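Local structure of type II restriction enzyme BsoBI (Geobacillus stearothermophilus, 1DC1) at residues D[8-13]-D[310-315]; D[47-52]-D[113-118]; D[54-59]-D[108-113]. The protein recognises the double-stranded DNA sequence 5'-CYCGRG-3' and, as a homodimer, cleaves each strand after the first cytosine. One frame throughout, in Å; residues are numbered along the deposited sequence.

Contact 1 and the other two lie on opposite sides of the chain's centre. Contact 1 packs the N-terminal loop on the C-terminal helix 310-321 beside the edge strand 303-306 of the main sheet; its centre is about 51 Å from that of contact 2 and about 60 Å from that of contact 3. Contacts 2 and 3 are neighbours, their centres about 9 Å apart, because both use the start of helix 110-152 and share Glu113; both also touch the second subunit. The salt bridge Lys50 NZ to Asp112 OD1, 2.8 Å, joins them. Nearest atoms to the bound DNA are about 13, 9 and 17 Å away for contacts 1, 2 and 3, and all three lie apart from the predicted magnesium site.

Contact 1 (D[8-13]-D[310-315])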
loop_
_atom_site.group_PDB
_atom_site.type_symbol
_atom_site.label_atom_id
_atom_site.label_comp_id
_atom_site.label_asym_id
_atom_site.label_seq_id
_atom_site.Cartn_x
_atom_site.Cartn_y
_atom_site.Cartn_z
ATOM N N GLU D 8 14.214 1.666 27.477
ATOM C CA GLU D 8 14.137 0.690 28.571
ATOM C C GLU D 8 13.124 1.101 29.629
ATOM O O GLU D 8 12.714 0.305 30.465
ATOM C CB GLU D 8 15.488 0.538 29.218
ATOM C CG GLU D 8 16.397 -0.337 28.441
ATOM C CD GLU D 8 17.845 -0.176 28.880
ATOM O OE1 GLU D 8 18.084 0.438 29.949
ATOM O OE2 GLU D 8 18.747 -0.665 28.155
ATOM N N ASN D 9 12.727 2.363 29.603
ATOM C CA ASN D 9 11.748 2.823 30.559
ATOM C C ASN D 9 10.377 2.168 30.326
ATOM O O ASN D 9 9.618 1.947 31.266
ATOM C CB ASN D 9 11.582 4.338 30.511
ATOM C CG ASN D 9 10.614 4.819 31.562
ATOM O OD1 ASN D 9 10.894 4.727 32.768
ATOM N ND2 ASN D 9 9.451 5.301 31.130
ATOM N N HIS D 10 10.033 1.863 29.081
ATOM C CA HIS D 10 8.732 1.231 28.833
ATOM C C HIS D 10 8.813 -0.105 28.097
ATOM O O HIS D 10 7.781 -0.743 27.905
ATOM C CB HIS D 10 7.795 2.170 28.071
ATOM C CG HIS D 10 8.351 2.631 26.755
ATOM N ND1 HIS D 10 9.152 3.751 26.634
ATOM C CD2 HIS D 10 8.212 2.129 25.502
ATOM C CE1 HIS D 10 9.474 3.921 25.363
ATOM N NE2 HIS D 10 8.915 2.951 24.657
ATOM N N LEU D 11 10.016 -0.523 27.681
ATOM C CA LEU D 11 10.228 -1.814 26.993
ATOM C C LEU D 11 11.171 -2.690 27.758
ATOM O O LEU D 11 12.327 -2.337 27.924
ATOM C CB LEU D 11 10.876 -1.651 25.619
ATOM C CG LEU D 11 10.005 -0.848 24.689
ATOM C CD1 LEU D 11 10.780 -0.551 23.417
ATOM C CD2 LEU D 11 8.717 -1.617 24.431
ATOM N N LYS D 12 10.707 -3.852 28.181
ATOM C CA LYS D 12 11.584 -4.761 28.896
ATOM C C LYS D 12 11.916 -5.986 28.044
ATOM O O LYS D 12 12.920 -6.661 28.268
ATOM C CB LYS D 12 10.935 -5.177 30.214
ATOM C CG LYS D 12 10.101 -4.073 30.854
ATOM C CD LYS D 12 10.891 -2.776 31.115
ATOM C CE LYS D 12 9.931 -1.582 31.336
ATOM N NZ LYS D 12 10.485 -0.542 32.252
ATOM N N SER D 13 11.085 -6.275 27.055
ATOM C CA SER D 13 11.333 -7.434 26.197
ATOM C C SER D 13 10.820 -7.126 24.790
ATOM O O SER D 13 10.020 -6.203 24.598
ATOM C CB SER D 13 10.632 -8.688 26.756
ATOM O OG SER D 13 9.205 -8.557 26.786
ATOM N N THR D 310 -0.627 2.997 25.581
ATOM C CA THR D 310 -0.534 4.252 26.321
ATOM C C THR D 310 0.707 4.489 27.144
ATOM O O THR D 310 1.272 5.584 27.119
ATOM C CB THR D 310 -1.690 4.360 27.297
ATOM O OG1 THR D 310 -2.856 3.846 26.659
ATOM C CG2 THR D 310 -1.898 5.788 27.732
ATOM N N GLU D 311 1.124 3.484 27.904
ATOM C CA GLU D 311 2.283 3.692 28.733
ATOM C C GLU D 311 3.530 3.897 27.913
ATOM O O GLU D 311 4.412 4.649 28.342
ATOM C CB GLU D 311 2.485 2.528 29.676
ATOM C CG GLU D 311 1.560 2.526 30.845
ATOM C CD GLU D 311 1.748 1.293 31.712
ATOM O OE1 GLU D 311 1.525 0.156 31.211
ATOM O OE2 GLU D 311 2.121 1.474 32.893
ATOM N N GLN D 312 3.609 3.253 26.739
ATOM C CA GLN D 312 4.796 3.397 25.893
ATOM C C GLN D 312 4.797 4.734 25.260
ATOM O O GLN D 312 5.812 5.414 25.219
ATOM C CB GLN D 312 4.851 2.321 24.792
ATOM C CG GLN D 312 4.944 0.938 25.394
ATOM C CD GLN D 312 5.220 -0.182 24.401
ATOM O OE1 GLN D 312 5.471 0.044 23.217
ATOM N NE2 GLN D 312 5.155 -1.425 24.904
ATOM N N VAL D 313 3.634 5.124 24.767
ATOM C CA VAL D 313 3.522 6.422 24.108
ATOM C C VAL D 313 3.855 7.530 25.105
ATOM O O VAL D 313 4.628 8.436 24.790
ATOM C CB VAL D 313 2.084 6.627 23.497
ATOM C CG1 VAL D 313 1.901 8.052 22.925
ATOM C CG2 VAL D 313 1.863 5.571 22.409
ATOM N N GLY D 314 3.297 7.435 26.310
ATOM C CA GLY D 314 3.550 8.447 27.330
ATOM C C GLY D 314 5.011 8.581 27.706
ATOM O O GLY D 314 5.542 9.684 27.799
ATOM N N SER D 315 5.658 7.439 27.924
ATOM C CA SER D 315 7.063 7.395 28.278
ATOM C C SER D 315 7.872 8.012 27.135
ATOM O O SER D 315 8.757 8.813 27.373
ATOM C CB SER D 315 7.445 5.908 28.522
ATOM O OG SER D 315 8.844 5.706 28.555
#
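Two hydrogen bonds meet at one atom, the hydroxyl of Ser315. Asn9 ND2 donates an N-H to Ser315 OG at 2.7 Å, in an almost straight bond of 170° that lies in the plane of the Asn9 amide. His10 ND1 reaches the same Ser315 OG at 2.8 Å, near the ring plane but more bent, at 143°. The Ser315 hydroxyl extends from helix 310-321 toward the loop.

The van der Waals contacts centre on the His10 ring. Its chi1 of 58° sets CG between the backbone N and the carbonyl carbon, and the ring lies against the start of helix 310-321. Gln312 O stands 3.8 Å above the His10 ring plane, over its centre, while Gln312 CB comes to 3.4 Å from His10 CD2. The two side chains cross at about a right angle. Beyond them, Leu11 CD2 touches the Gln312 amide, 3.6 Å from NE2; Leu11 also packs on Trp293 and Leu296 of helix 286-298.

Further polar bonds tie the same groups to the fold: His10 NE2 pairs with Ser304 O and Gln312 OE1 with Asn306 N, both in edge strand 303-306, while Gln312 NE2 bonds Asp16 O. The N-terminal loop is thereby fastened to the last strand and helix of the nuclease domain. With both ring nitrogens of His10 and both amide ends of Gln312 engaged, these flat groups have a fixed orientation, and a flip of either would probably cost hydrogen bonds.

Contact 2 (D[47-52]-D[113-118])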
loop_
_atom_site.group_PDB
_atom_site.type_symbol
_atom_site.label_atom_id
_atom_site.label_comp_id
_atom_site.label_asym_id
_atom_site.label_seq_id
_atom_site.Cartn_x
_atom_site.Cartn_y
_atom_site.Cartn_z
ATOM N N ARG D 47 -26.751 9.378 -5.377
ATOM C CA ARG D 47 -28.171 9.719 -5.466
ATOM C C ARG D 47 -28.329 10.943 -6.380
ATOM O O ARG D 47 -29.242 11.008 -7.211
ATOM C CB ARG D 47 -28.742 10.064 -4.057
ATOM C CG ARG D 47 -28.863 8.931 -3.029
ATOM C CD ARG D 47 -30.058 8.020 -3.255
ATOM N NE ARG D 47 -30.177 6.947 -2.257
ATOM C CZ ARG D 47 -31.072 5.953 -2.282
ATOM N NH1 ARG D 47 -31.959 5.851 -3.251
ATOM N NH2 ARG D 47 -31.111 5.054 -1.307
ATOM N N ALA D 48 -27.459 11.932 -6.207
ATOM C CA ALA D 48 -27.527 13.138 -7.002
ATOM C C ALA D 48 -27.223 12.843 -8.453
ATOM O O ALA D 48 -27.867 13.409 -9.352
ATOM C CB ALA D 48 -26.568 14.155 -6.462
ATOM N N LEU D 49 -26.251 11.958 -8.701
ATOM C CA LEU D 49 -25.899 11.578 -10.081
ATOM C C LEU D 49 -27.092 10.921 -10.747
ATOM O O LEU D 49 -27.371 11.194 -11.894
ATOM C CB LEU D 49 -24.697 10.597 -10.155
ATOM C CG LEU D 49 -24.266 9.994 -11.538
ATOM C CD1 LEU D 49 -23.747 11.070 -12.541
ATOM C CD2 LEU D 49 -23.189 8.923 -11.290
ATOM N N LYS D 50 -27.802 10.062 -10.042
ATOM C CA LYS D 50 -28.943 9.429 -10.660
ATOM C C LYS D 50 -30.021 10.467 -11.066
ATOM O O LYS D 50 -30.637 10.351 -12.138
ATOM C CB LYS D 50 -29.561 8.384 -9.720
ATOM C CG LYS D 50 -30.665 7.559 -10.363
ATOM C CD LYS D 50 -31.181 6.544 -9.412
ATOM C CE LYS D 50 -32.301 5.693 -10.018
ATOM N NZ LYS D 50 -32.411 4.400 -9.278
ATOM N N VAL D 51 -30.254 11.460 -10.213
ATOM C CA VAL D 51 -31.243 12.483 -10.508
ATOM C C VAL D 51 -30.801 13.210 -11.781
ATOM O O VAL D 51 -31.601 13.410 -12.691
ATOM C CB VAL D 51 -31.357 13.502 -9.346
ATOM C CG1 VAL D 51 -32.073 14.762 -9.849
ATOM C CG2 VAL D 51 -32.077 12.864 -8.142
ATOM N N ALA D 52 -29.530 13.577 -11.865
ATOM C CA ALA D 52 -29.012 14.294 -13.034
ATOM C C ALA D 52 -28.998 13.455 -14.294
ATOM O O ALA D 52 -29.390 13.902 -15.357
ATOM C CB ALA D 52 -27.606 14.772 -12.748
ATOM N N GLU D 113 -27.156 0.859 -14.092
ATOM C CA GLU D 113 -25.871 0.303 -14.533
ATOM C C GLU D 113 -24.796 1.398 -14.270
ATOM O O GLU D 113 -23.725 1.126 -13.716
ATOM C CB GLU D 113 -25.891 -0.055 -16.037
ATOM C CG GLU D 113 -24.586 -0.726 -16.525
ATOM C CD GLU D 113 -24.340 -2.124 -15.913
ATOM O OE1 GLU D 113 -25.316 -2.750 -15.446
ATOM O OE2 GLU D 113 -23.177 -2.623 -15.897
ATOM N N LEU D 114 -25.088 2.631 -14.663
ATOM C CA LEU D 114 -24.162 3.748 -14.474
ATOM C C LEU D 114 -23.878 4.031 -13.002
ATOM O O LEU D 114 -22.711 4.171 -12.583
ATOM C CB LEU D 114 -24.755 5.014 -15.092
ATOM C CG LEU D 114 -23.986 6.323 -14.868
ATOM C CD1 LEU D 114 -22.491 6.181 -15.254
ATOM C CD2 LEU D 114 -24.680 7.409 -15.721
ATOM N N ILE D 115 -24.959 4.151 -12.217
ATOM C CA ILE D 115 -24.843 4.441 -10.771
ATOM C C ILE D 115 -24.069 3.340 -10.018
ATOM O O ILE D 115 -23.241 3.646 -9.177
ATOM C CB ILE D 115 -26.256 4.657 -10.052
ATOM C CG1 ILE D 115 -27.128 5.719 -10.791
ATOM C CG2 ILE D 115 -26.026 5.098 -8.634
ATOM C CD1 ILE D 115 -26.424 7.001 -11.191
ATOM N N PHE D 116 -24.354 2.076 -10.324
ATOM C CA PHE D 116 -23.693 0.923 -9.723
ATOM C C PHE D 116 -22.186 0.970 -10.076
ATOM O O PHE D 116 -21.347 0.723 -9.208
ATOM C CB PHE D 116 -24.288 -0.398 -10.259
ATOM C CG PHE D 116 -25.675 -0.716 -9.746
ATOM C CD1 PHE D 116 -26.313 0.088 -8.781
ATOM C CD2 PHE D 116 -26.351 -1.825 -10.228
ATOM C CE1 PHE D 116 -27.619 -0.213 -8.308
ATOM C CE2 PHE D 116 -27.653 -2.138 -9.762
ATOM C CZ PHE D 116 -28.280 -1.335 -8.810
ATOM N N ARG D 117 -21.845 1.279 -11.339
ATOM C CA ARG D 117 -20.435 1.345 -11.722
ATOM C C ARG D 117 -19.748 2.532 -11.105
ATOM O O ARG D 117 -18.604 2.431 -10.667
ATOM C CB ARG D 117 -20.278 1.336 -13.229
ATOM C CG ARG D 117 -20.430 -0.103 -13.703
ATOM C CD ARG D 117 -20.565 -0.372 -15.247
ATOM N NE ARG D 117 -20.586 -1.839 -15.407
ATOM C CZ ARG D 117 -19.497 -2.607 -15.418
ATOM N NH1 ARG D 117 -18.282 -2.068 -15.298
ATOM N NH2 ARG D 117 -19.635 -3.918 -15.463
ATOM N N TYR D 118 -20.455 3.652 -11.050
ATOM C CA TYR D 118 -19.898 4.852 -10.452
ATOM C C TYR D 118 -19.529 4.561 -8.942
ATOM O O TYR D 118 -18.447 4.930 -8.487
ATOM C CB TYR D 118 -20.928 5.976 -10.608
ATOM C CG TYR D 118 -20.601 7.165 -9.792
ATOM C CD1 TYR D 118 -19.665 8.092 -10.237
ATOM C CD2 TYR D 118 -21.215 7.360 -8.537
ATOM C CE1 TYR D 118 -19.348 9.207 -9.444
ATOM C CE2 TYR D 118 -20.908 8.454 -7.763
ATOM C CZ TYR D 118 -19.991 9.370 -8.211
ATOM O OH TYR D 118 -19.761 10.484 -7.449
#
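Leu49 and Ile115 bury the most surface here, their side chains sliding past each other in opposite directions. Leu49 CG lies 3.7 Å from Ile115 CD1. One of the leucine methyls, Leu49 CD2, passes on to Tyr118 and sits over one face of its ring, 3.8 Å from the centroid and 22° off the normal, a CH-pi contact displaced toward the CG side: Leu49 CD2 is 3.5 Å from Tyr118 CG. In Leu49, CG is anti to the backbone N (chi1 175°), directed at the facing helix, and CD2 continues from it to the ring. Leu114 CG adds a looser apolar neighbour at 4.5 Å from Leu49 CD2.

The two segments belong to long helices, 21-53 and 110-152, packed roughly antiparallel, with local axes 9.9 Å apart and 152° between their directions. Together they form part of a helical arm far from the mixed sheet of this PD-(D/E)XK-type nuclease. Helix 69-75 closes the Leu49 side through Ala71, and Ala75 touches both Leu114 and Tyr118.

Ile115 reaches the other helix with its long branch. Its CD1 comes to 3.5 Å from Lys50 CA, against the backbone, and 3.7 Å from Lys50 CB, and the Lys50 side chain crosses it at about a right angle. From there Lys50 runs out fully extended, and NZ makes a salt bridge with Asp112 OD1. In the dimer interface Ile115 also packs on Phe116 of the second subunit, while Arg47 NH2 and Glu113 OE1 form reciprocal salt bridges with Glu113 OE1 and Arg47 NH2 of the second subunit.

Contact 3 (D[54-59]-D[108-113]); sequences SVAKTP and EEFIDE
Phe110, in the first turn of helix 110-152, packs its ring against residues 56-59 of the loop after helix 21-53. This is a loop packed against a helix start at the outer end of the protein's helical arm, with Glu109 in the N-cap position. Chi1 of 89° turns the Phe110 ring from the helix into the loop. Pro59 covers one face: its CD sits 3.9 Å from the ring centroid, only 3° off the normal, in a CH-pi contact, while Pro59 CG is 3.8 Å from Phe110 CG. At the far end, Ala56 O meets Phe110 CZ at 3.5 Å near the ring plane, and Lys57 O approaches Phe110 CE1 at the same distance, obliquely. A serine at Phe110 would probably leave Pro59 CD and the carbonyls of Ala56 and Lys57 facing a gap where the ring had been. Pro59 in turn packs on Ile99 and Leu103 of helix 88-103.

Ile111, next along the helix, puts its CG1 over the other face of the Phe110 ring, offset toward the rim, so that the ring is held between Ile111 and Pro59. It also faces Ser54, whose OG is hydrogen-bonded to Lys50 O in the last turn of helix 21-53. Toward Ile111 that hydroxyl makes a van der Waals contact, with Ser54 OG 3.8 Å from Ile111 CG2.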
loop_
_atom_site.group_PDB
_atom_site.type_symbol
_atom_site.label_atom_id
_atom_site.label_comp_id
_atom_site.label_asym_id
_atom_site.label_seq_id
_atom_site.Cartn_x
_atom_site.Cartn_y
_atom_site.Cartn_z
ATOM N N SER D 54 -30.775 10.852 -14.935
ATOM C CA SER D 54 -32.078 10.355 -15.326
ATOM C C SER D 54 -32.806 11.143 -16.417
ATOM O O SER D 54 -33.777 10.624 -17.011
ATOM C CB SER D 54 -32.946 10.166 -14.104
ATOM O OG SER D 54 -32.545 8.999 -13.405
ATOM N N VAL D 55 -32.356 12.371 -16.702
ATOM C CA VAL D 55 -32.983 13.114 -17.793
ATOM C C VAL D 55 -32.574 12.529 -19.178
ATOM O O VAL D 55 -33.273 12.772 -20.157
ATOM C CB VAL D 55 -32.731 14.637 -17.711
ATOM C CG1 VAL D 55 -32.836 15.098 -16.260
ATOM C CG2 VAL D 55 -31.422 14.972 -18.301
ATOM N N ALA D 56 -31.488 11.735 -19.254
ATOM C CA ALA D 56 -31.065 11.101 -20.507
ATOM C C ALA D 56 -32.030 9.953 -20.731
ATOM O O ALA D 56 -32.305 9.162 -19.825
ATOM C CB ALA D 56 -29.664 10.579 -20.389
ATOM N N LYS D 57 -32.572 9.850 -21.938
ATOM C CA LYS D 57 -33.502 8.783 -22.182
ATOM C C LYS D 57 -32.745 7.628 -22.769
ATOM O O LYS D 57 -33.231 6.510 -22.756
ATOM C CB LYS D 57 -34.631 9.266 -23.093
ATOM C CG LYS D 57 -35.670 10.217 -22.421
ATOM C CD LYS D 57 -35.321 10.576 -20.971
ATOM C CE LYS D 57 -36.367 10.093 -19.966
ATOM N NZ LYS D 57 -36.284 8.619 -19.694
ATOM N N THR D 58 -31.536 7.894 -23.254
ATOM C CA THR D 58 -30.694 6.843 -23.833
ATOM C C THR D 58 -29.267 7.019 -23.373
ATOM O O THR D 58 -28.875 8.114 -23.029
ATOM C CB THR D 58 -30.679 6.891 -25.391
ATOM O OG1 THR D 58 -29.869 7.991 -25.828
ATOM C CG2 THR D 58 -32.099 7.048 -25.940
ATOM N N PRO D 59 -28.496 5.930 -23.323
ATOM C CA PRO D 59 -27.099 6.067 -22.899
ATOM C C PRO D 59 -26.364 7.155 -23.657
ATOM O O PRO D 59 -25.629 7.920 -23.055
ATOM C CB PRO D 59 -26.513 4.681 -23.149
ATOM C CG PRO D 59 -27.670 3.767 -23.005
ATOM C CD PRO D 59 -28.881 4.526 -23.528
ATOM N N GLU D 108 -32.883 -1.192 -20.602
ATOM C CA GLU D 108 -33.757 -0.376 -19.746
ATOM C C GLU D 108 -33.119 -0.080 -18.396
ATOM O O GLU D 108 -33.536 0.841 -17.724
ATOM C CB GLU D 108 -35.112 -1.072 -19.465
ATOM C CG GLU D 108 -36.099 -1.099 -20.601
ATOM C CD GLU D 108 -37.078 -2.282 -20.499
ATOM O OE1 GLU D 108 -37.970 -2.255 -19.623
ATOM O OE2 GLU D 108 -36.951 -3.247 -21.299
ATOM N N GLU D 109 -32.148 -0.887 -17.988
ATOM C CA GLU D 109 -31.500 -0.679 -16.691
ATOM C C GLU D 109 -30.214 0.120 -16.792
ATOM O O GLU D 109 -29.372 0.048 -15.906
ATOM C CB GLU D 109 -31.186 -2.026 -16.058
ATOM C CG GLU D 109 -32.317 -3.002 -16.157
ATOM C CD GLU D 109 -33.581 -2.443 -15.564
ATOM O OE1 GLU D 109 -33.520 -2.036 -14.391
ATOM O OE2 GLU D 109 -34.623 -2.401 -16.267
ATOM N N PHE D 110 -30.062 0.890 -17.859
ATOM C CA PHE D 110 -28.836 1.671 -18.045
ATOM C C PHE D 110 -28.496 2.745 -16.964
ATOM O O PHE D 110 -27.296 2.979 -16.695
ATOM C CB PHE D 110 -28.789 2.297 -19.467
ATOM C CG PHE D 110 -29.441 3.673 -19.606
ATOM C CD1 PHE D 110 -30.760 3.798 -20.037
ATOM C CD2 PHE D 110 -28.706 4.838 -19.428
ATOM C CE1 PHE D 110 -31.316 5.049 -20.286
ATOM C CE2 PHE D 110 -29.255 6.085 -19.675
ATOM C CZ PHE D 110 -30.562 6.193 -20.105
ATOM N N ILE D 111 -29.503 3.376 -16.334
ATOM C CA ILE D 111 -29.198 4.389 -15.309
ATOM C C ILE D 111 -28.594 3.686 -14.098
ATOM O O ILE D 111 -27.524 4.067 -13.642
ATOM C CB ILE D 111 -30.463 5.232 -14.849
ATOM C CG1 ILE D 111 -30.991 6.118 -16.006
ATOM C CG2 ILE D 111 -30.087 6.114 -13.631
ATOM C CD1 ILE D 111 -29.946 7.111 -16.582
ATOM N N ASP D 112 -29.229 2.636 -13.597
ATOM C CA ASP D 112 -28.624 1.975 -12.447
ATOM C C ASP D 112 -27.301 1.325 -12.845
ATOM O O ASP D 112 -26.425 1.230 -12.011
ATOM C CB ASP D 112 -29.559 0.946 -11.821
ATOM C CG ASP D 112 -30.560 1.556 -10.839
ATOM O OD1 ASP D 112 -30.533 2.770 -10.521
ATOM O OD2 ASP D 112 -31.398 0.784 -10.385
ATOM N N GLU D 113 -27.156 0.859 -14.092
ATOM C CA GLU D 113 -25.871 0.303 -14.533
ATOM C C GLU D 113 -24.796 1.398 -14.270
ATOM O O GLU D 113 -23.725 1.126 -13.716
ATOM C CB GLU D 113 -25.891 -0.055 -16.037
ATOM C CG GLU D 113 -24.586 -0.726 -16.525
ATOM C CD GLU D 113 -24.340 -2.124 -15.913
ATOM O OE1 GLU D 113 -25.316 -2.750 -15.446
ATOM O OE2 GLU D 113 -23.177 -2.623 -15.897
#